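Local atomic coordinates of Atp-dependent DNA ligase (Psychromonas sp., PDB entry 4D05), a protein that seals breaks in DNA at the expense of ATP, passing through an enzyme-adenylate intermediate. Residues 98-110 / 155-167. Numbering follows the deposited sequence.
Sequences FDLPKSTVSFEQR and LMLHHQDALYQTK. With AMP (adenosine monophosphate), chain H.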
loop_
_atom_site.group_PDB
_atom_site.type_symbol
_atom_site.label_atom_id
_atom_site.label_comp_id
_atom_site.label_asym_id
_atom_site.label_seq_id
_atom_site.Cartn_x
_atom_site.Cartn_y
_atom_site.Cartn_z
ATOM N N PHE A 98 6.386 -9.982 -7.444
ATOM C CA PHE A 98 7.191 -9.561 -6.326
ATOM C C PHE A 98 7.547 -10.710 -5.358
ATOM O O PHE A 98 8.316 -10.489 -4.438
ATOM C CB PHE A 98 6.531 -8.361 -5.583
ATOM C CG PHE A 98 5.125 -8.617 -5.105
ATOM C CD1 PHE A 98 4.892 -9.441 -4.043
ATOM C CD2 PHE A 98 4.042 -7.995 -5.687
ATOM C CE1 PHE A 98 3.596 -9.673 -3.582
ATOM C CE2 PHE A 98 2.748 -8.225 -5.203
ATOM C CZ PHE A 98 2.551 -9.059 -4.151
ATOM N N ASP A 99 7.015 -11.919 -5.546
ATOM C CA ASP A 99 7.490 -13.025 -4.738
ATOM C C ASP A 99 7.126 -14.380 -5.340
ATOM O O ASP A 99 6.407 -14.469 -6.341
ATOM C CB ASP A 99 6.996 -12.892 -3.287
ATOM C CG ASP A 99 8.026 -13.361 -2.263
ATOM O OD1 ASP A 99 8.912 -14.157 -2.631
ATOM O OD2 ASP A 99 7.919 -12.977 -1.075
ATOM N N LEU A 100 7.687 -15.411 -4.728
ATOM C CA LEU A 100 7.537 -16.831 -5.104
ATOM C C LEU A 100 7.053 -17.566 -3.838
ATOM O O LEU A 100 7.843 -17.986 -2.989
ATOM C CB LEU A 100 8.878 -17.427 -5.583
ATOM C CG LEU A 100 9.517 -16.765 -6.789
ATOM C CD1 LEU A 100 10.821 -17.425 -7.199
ATOM C CD2 LEU A 100 8.594 -16.781 -7.987
ATOM N N PRO A 101 5.737 -17.656 -3.653
ATOM C CA PRO A 101 5.214 -18.049 -2.332
ATOM C C PRO A 101 5.425 -19.495 -1.931
ATOM O O PRO A 101 5.157 -19.808 -0.768
ATOM C CB PRO A 101 3.704 -17.775 -2.437
ATOM C CG PRO A 101 3.543 -17.010 -3.647
ATOM C CD PRO A 101 4.679 -17.221 -4.567
ATOM N N LYS A 102 5.848 -20.365 -2.846
ATOM C CA LYS A 102 6.108 -21.750 -2.474
ATOM C C LYS A 102 7.612 -21.996 -2.297
ATOM O O LYS A 102 8.046 -23.127 -2.022
ATOM C CB LYS A 102 5.531 -22.708 -3.504
ATOM C CG LYS A 102 3.998 -22.740 -3.522
ATOM C CD LYS A 102 3.415 -23.177 -2.178
ATOM C CE LYS A 102 1.875 -23.279 -2.184
ATOM N NZ LYS A 102 1.367 -23.830 -0.885
ATOM N N SER A 103 8.412 -20.938 -2.422
ATOM C CA SER A 103 9.860 -21.077 -2.293
ATOM C C SER A 103 10.253 -21.249 -0.830
ATOM O O SER A 103 9.623 -20.671 0.071
ATOM C CB SER A 103 10.545 -19.832 -2.814
ATOM O OG SER A 103 11.923 -19.832 -2.486
ATOM N N THR A 104 11.330 -21.987 -0.604
ATOM C CA THR A 104 11.825 -22.198 0.759
ATOM C C THR A 104 13.191 -21.567 1.002
ATOM O O THR A 104 13.837 -21.859 2.013
ATOM C CB THR A 104 11.912 -23.680 1.115
ATOM O OG1 THR A 104 12.697 -24.359 0.136
ATOM C CG2 THR A 104 10.473 -24.292 1.175
ATOM N N VAL A 105 13.616 -20.689 0.115
ATOM C CA VAL A 105 14.884 -19.987 0.318
ATOM C C VAL A 105 14.642 -18.500 0.625
ATOM O O VAL A 105 13.489 -18.020 0.639
ATOM C CB VAL A 105 15.853 -20.145 -0.886
ATOM C CG1 VAL A 105 16.320 -21.633 -1.044
ATOM C CG2 VAL A 105 15.248 -19.642 -2.169
ATOM N N SER A 106 15.726 -17.785 0.898
ATOM C CA SER A 106 15.643 -16.378 1.299
ATOM C C SER A 106 15.174 -15.494 0.157
ATOM O O SER A 106 15.305 -15.840 -1.001
ATOM C CB SER A 106 17.055 -15.886 1.677
ATOM O OG SER A 106 17.877 -15.881 0.493
ATOM N N PHE A 107 14.661 -14.309 0.485
ATOM C CA PHE A 107 14.111 -13.434 -0.546
ATOM C C PHE A 107 15.168 -13.045 -1.589
ATOM O O PHE A 107 14.863 -12.910 -2.744
ATOM C CB PHE A 107 13.488 -12.181 0.085
ATOM C CG PHE A 107 12.790 -11.303 -0.926
ATOM C CD1 PHE A 107 11.776 -11.815 -1.722
ATOM C CD2 PHE A 107 13.148 -9.982 -1.100
ATOM C CE1 PHE A 107 11.143 -11.022 -2.671
ATOM C CE2 PHE A 107 12.503 -9.211 -2.029
ATOM C CZ PHE A 107 11.492 -9.738 -2.817
ATOM N N GLU A 108 16.418 -12.857 -1.177
ATOM C CA GLU A 108 17.476 -12.549 -2.123
ATOM C C GLU A 108 17.573 -13.590 -3.251
ATOM O O GLU A 108 17.692 -13.241 -4.420
ATOM C CB GLU A 108 18.805 -12.409 -1.393
ATOM C CG GLU A 108 19.889 -11.952 -2.299
ATOM C CD GLU A 108 21.088 -11.525 -1.506
ATOM O OE1 GLU A 108 21.092 -10.356 -1.028
ATOM O OE2 GLU A 108 21.978 -12.383 -1.291
ATOM N N GLN A 109 17.538 -14.878 -2.900
ATOM C CA GLN A 109 17.541 -15.919 -3.939
ATOM C C GLN A 109 16.245 -15.966 -4.712
ATOM O O GLN A 109 16.230 -16.346 -5.874
ATOM C CB GLN A 109 17.849 -17.287 -3.335
ATOM C CG GLN A 109 19.331 -17.479 -3.019
ATOM C CD GLN A 109 19.684 -18.906 -2.595
ATOM O OE1 GLN A 109 18.932 -19.841 -2.812
ATOM N NE2 GLN A 109 20.867 -19.068 -2.028
ATOM N N ARG A 110 15.139 -15.604 -4.073
ATOM C CA ARG A 110 13.886 -15.562 -4.796
ATOM C C ARG A 110 13.936 -14.479 -5.873
ATOM O O ARG A 110 13.455 -14.685 -6.953
ATOM C CB ARG A 110 12.701 -15.371 -3.848
ATOM C CG ARG A 110 12.628 -16.517 -2.860
ATOM C CD ARG A 110 11.463 -16.726 -1.982
ATOM N NE ARG A 110 10.843 -15.587 -1.361
ATOM C CZ ARG A 110 10.904 -15.232 -0.081
ATOM N NH1 ARG A 110 11.736 -15.793 0.788
ATOM N NH2 ARG A 110 10.171 -14.211 0.319
ATOM N N LEU A 155 6.557 2.954 -1.412
ATOM C CA LEU A 155 7.599 1.931 -1.515
ATOM C C LEU A 155 7.263 0.714 -0.668
ATOM O O LEU A 155 6.466 0.787 0.266
ATOM C CB LEU A 155 8.947 2.506 -1.030
ATOM C CG LEU A 155 9.449 3.706 -1.811
ATOM C CD1 LEU A 155 10.701 4.312 -1.153
ATOM C CD2 LEU A 155 9.729 3.272 -3.200
HETATM N N MSE A 156 7.879 -0.412 -1.004
HETATM C CA MSE A 156 7.873 -1.593 -0.186
HETATM C C MSE A 156 9.300 -2.006 0.125
HETATM O O MSE A 156 10.172 -1.846 -0.708
HETATM C CB MSE A 156 7.200 -2.774 -0.926
HETATM C CG MSE A 156 5.767 -2.501 -1.401
HETATM SE SE MSE A 156 4.474 -2.407 0.085
HETATM C CE MSE A 156 4.922 -4.112 0.957
ATOM N N LEU A 157 9.508 -2.548 1.330
ATOM C CA LEU A 157 10.793 -3.021 1.788
ATOM C C LEU A 157 10.666 -4.510 2.155
ATOM O O LEU A 157 9.739 -4.906 2.860
ATOM C CB LEU A 157 11.241 -2.256 3.024
ATOM C CG LEU A 157 11.670 -0.788 2.784
ATOM C CD1 LEU A 157 10.482 0.170 2.720
ATOM C CD2 LEU A 157 12.593 -0.323 3.857
ATOM N N HIS A 158 11.629 -5.312 1.719
ATOM C CA HIS A 158 11.589 -6.746 2.027
ATOM C C HIS A 158 12.990 -7.209 2.391
ATOM O O HIS A 158 13.923 -7.065 1.611
ATOM C CB HIS A 158 11.055 -7.486 0.808
ATOM C CG HIS A 158 10.619 -8.890 1.087
ATOM N ND1 HIS A 158 9.846 -9.602 0.197
ATOM C CD2 HIS A 158 10.854 -9.716 2.126
ATOM C CE1 HIS A 158 9.581 -10.791 0.700
ATOM N NE2 HIS A 158 10.210 -10.904 1.858
ATOM N N HIS A 159 13.140 -7.706 3.608
ATOM C CA HIS A 159 14.438 -8.112 4.122
ATOM C C HIS A 159 15.052 -9.208 3.243
ATOM O O HIS A 159 14.399 -10.216 2.921
ATOM C CB HIS A 159 14.290 -8.568 5.573
ATOM C CG HIS A 159 15.574 -8.618 6.326
ATOM N ND1 HIS A 159 16.552 -9.542 6.047
ATOM C CD2 HIS A 159 16.045 -7.861 7.344
ATOM C CE1 HIS A 159 17.573 -9.361 6.872
ATOM N NE2 HIS A 159 17.294 -8.337 7.661
ATOM N N GLN A 160 16.318 -9.002 2.875
ATOM C CA GLN A 160 17.025 -9.928 1.960
ATOM C C GLN A 160 17.093 -11.368 2.485
ATOM O O GLN A 160 17.182 -12.308 1.696
ATOM C CB GLN A 160 18.442 -9.394 1.649
ATOM C CG GLN A 160 19.318 -9.336 2.863
ATOM C CD GLN A 160 20.560 -8.501 2.657
ATOM O OE1 GLN A 160 20.835 -8.041 1.558
ATOM N NE2 GLN A 160 21.303 -8.279 3.726
ATOM N N ASP A 161 17.107 -11.546 3.800
ATOM C CA ASP A 161 17.144 -12.889 4.412
ATOM C C ASP A 161 15.798 -13.493 4.782
ATOM O O ASP A 161 15.751 -14.600 5.342
ATOM C CB ASP A 161 18.003 -12.879 5.669
ATOM C CG ASP A 161 19.444 -12.442 5.409
ATOM O OD1 ASP A 161 19.983 -12.728 4.325
ATOM O OD2 ASP A 161 20.027 -11.807 6.310
ATOM N N ALA A 162 14.704 -12.808 4.462
ATOM C CA ALA A 162 13.392 -13.258 4.900
ATOM C C ALA A 162 12.986 -14.560 4.243
ATOM O O ALA A 162 13.259 -14.766 3.074
ATOM C CB ALA A 162 12.385 -12.230 4.589
ATOM N N LEU A 163 12.348 -15.436 5.020
ATOM C CA LEU A 163 11.742 -16.647 4.483
ATOM C C LEU A 163 10.233 -16.417 4.364
ATOM O O LEU A 163 9.631 -15.787 5.238
ATOM C CB LEU A 163 12.010 -17.804 5.440
ATOM C CG LEU A 163 13.483 -18.191 5.571
ATOM C CD1 LEU A 163 13.660 -19.319 6.578
ATOM C CD2 LEU A 163 14.053 -18.610 4.221
ATOM N N TYR A 164 9.607 -16.978 3.333
ATOM C CA TYR A 164 8.199 -16.696 3.079
ATOM C C TYR A 164 7.312 -17.220 4.203
ATOM O O TYR A 164 7.472 -18.363 4.642
ATOM C CB TYR A 164 7.760 -17.348 1.766
ATOM C CG TYR A 164 6.471 -16.754 1.218
ATOM C CD1 TYR A 164 6.515 -15.657 0.381
ATOM C CD2 TYR A 164 5.220 -17.304 1.526
ATOM C CE1 TYR A 164 5.349 -15.081 -0.140
ATOM C CE2 TYR A 164 4.072 -16.737 1.018
ATOM C CZ TYR A 164 4.151 -15.632 0.174
ATOM O OH TYR A 164 3.005 -15.022 -0.354
ATOM N N GLN A 165 6.381 -16.377 4.649
ATOM C CA GLN A 165 5.435 -16.733 5.715
ATOM C C GLN A 165 4.047 -16.361 5.255
ATOM O O GLN A 165 3.880 -15.282 4.676
ATOM C CB GLN A 165 5.746 -15.929 6.977
ATOM C CG GLN A 165 7.067 -16.182 7.563
ATOM C CD GLN A 165 7.229 -15.416 8.861
ATOM O OE1 GLN A 165 6.759 -14.301 8.986
ATOM N NE2 GLN A 165 7.872 -16.023 9.831
ATOM N N THR A 166 3.065 -17.248 5.493
ATOM C CA THR A 166 1.703 -17.058 4.981
ATOM C C THR A 166 0.893 -16.274 6.001
ATOM O O THR A 166 -0.080 -16.769 6.546
ATOM C CB THR A 166 1.017 -18.399 4.670
ATOM O OG1 THR A 166 0.891 -19.204 5.863
ATOM C CG2 THR A 166 1.824 -19.140 3.640
ATOM N N LYS A 167 1.361 -15.067 6.299
ATOM C CA LYS A 167 0.726 -14.239 7.308
ATOM C C LYS A 167 1.309 -12.857 7.228
ATOM O O LYS A 167 2.069 -12.595 6.321
ATOM C CB LYS A 167 0.992 -14.804 8.696
ATOM C CG LYS A 167 2.437 -14.802 9.066
ATOM C CD LYS A 167 2.582 -15.089 10.552
ATOM C CE LYS A 167 1.770 -16.308 10.960
ATOM N NZ LYS A 167 1.992 -16.700 12.385
HETATM P P AMP H . -1.110 -0.749 0.126
HETATM O O1P AMP H . -1.292 -0.408 1.577
HETATM O O2P AMP H . -2.208 -0.668 -0.920
HETATM O "O5'" AMP H . -0.376 -2.155 0.082
HETATM C "C5'" AMP H . 0.009 -2.564 -1.210
HETATM C "C4'" AMP H . -0.412 -3.995 -1.346
HETATM O "O4'" AMP H . -0.024 -4.522 -2.596
HETATM C "C3'" AMP H . 0.280 -4.762 -0.272
HETATM O "O3'" AMP H . -0.737 -5.629 0.257
HETATM C "C2'" AMP H . 1.354 -5.527 -0.991
HETATM O "O2'" AMP H . 1.273 -6.771 -0.292
HETATM C "C1'" AMP H . 1.018 -5.477 -2.511
HETATM N N9 AMP H . 2.129 -4.847 -3.303
HETATM C C8 AMP H . 2.108 -3.841 -4.222
HETATM N N7 AMP H . 3.342 -3.527 -4.689
HETATM C C5 AMP H . 4.172 -4.408 -4.084
HETATM C C6 AMP H . 5.622 -4.618 -4.071
HETATM N N6 AMP H . 6.410 -3.862 -4.850
HETATM N N1 AMP H . 6.073 -5.615 -3.301
HETATM C C2 AMP H . 5.297 -6.339 -2.484
HETATM N N3 AMP H . 3.984 -6.201 -2.421
HETATM C C4 AMP H . 3.383 -5.258 -3.186
HETATM O O HOH W 1 8.155 -9.064 -2.070
HETATM O O HOH W 2 11.062 -18.907 1.780
HETATM O O HOH W 3 9.538 -13.314 2.972
#
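Glu108 N, in the first turn of helix 107-121, donates to Gln160 O (3.0 Å) and Phe107 N more weakly to Ala162 O, which seats the helix start, with Ser106 as N-cap, on the type I turn His159-Ala162 that leads out of strand 154-159. Next to this, the rings of Phe107 and His158 stack face to face, centroids 3.7 Å apart and planes 16° from parallel, with ND1 over the centre of the phenyl ring. Both side chains reach the stack with CG anti to the backbone N (chi1 -175° and -165°). The histidine's edge is held by two waters, one bridging ND1 to Phe98 O, the other NE2 to Arg110 NH2. Arg110 grips Asp99 side-on, NE to OD1 (2.7 Å) and NH2 to OD2 (2.9 Å), both on syn lone pairs; OD1 also takes Leu100 N. Arg110 NH1 reaches two loops, donating to Val105 O in the guanidinium plane and to Ala162 O (2.9 Å) from a more tilted position. A leucine in place of Arg110 would probably leave the Asp99 carboxylate without its counter-charge and Ala162 O without its side-chain donor. Tyr164 lays one ring face over Pro101, whose CA stands 3.5 Å from the ring centroid, while the tyrosine's edge meets Asp99 OD2 and Arg110 NH2, and its hydroxyl is hydrogen-bonded to Gln7 N. Glu108 and Gln160 lie alongside each other, their OE1 atoms hydrogen-bonded to Tyr22 and Lys133 respectively. The contact thus ties together strands from the two mixed sheets of the nucleotidyltransferase domain beside the adenylate pocket, where Phe98 lies flat against the adenine and Met156 CG approaches C6 of AMP (3.4 Å), the adenine-binding cleft characteristic of ATP-dependent DNA ligases.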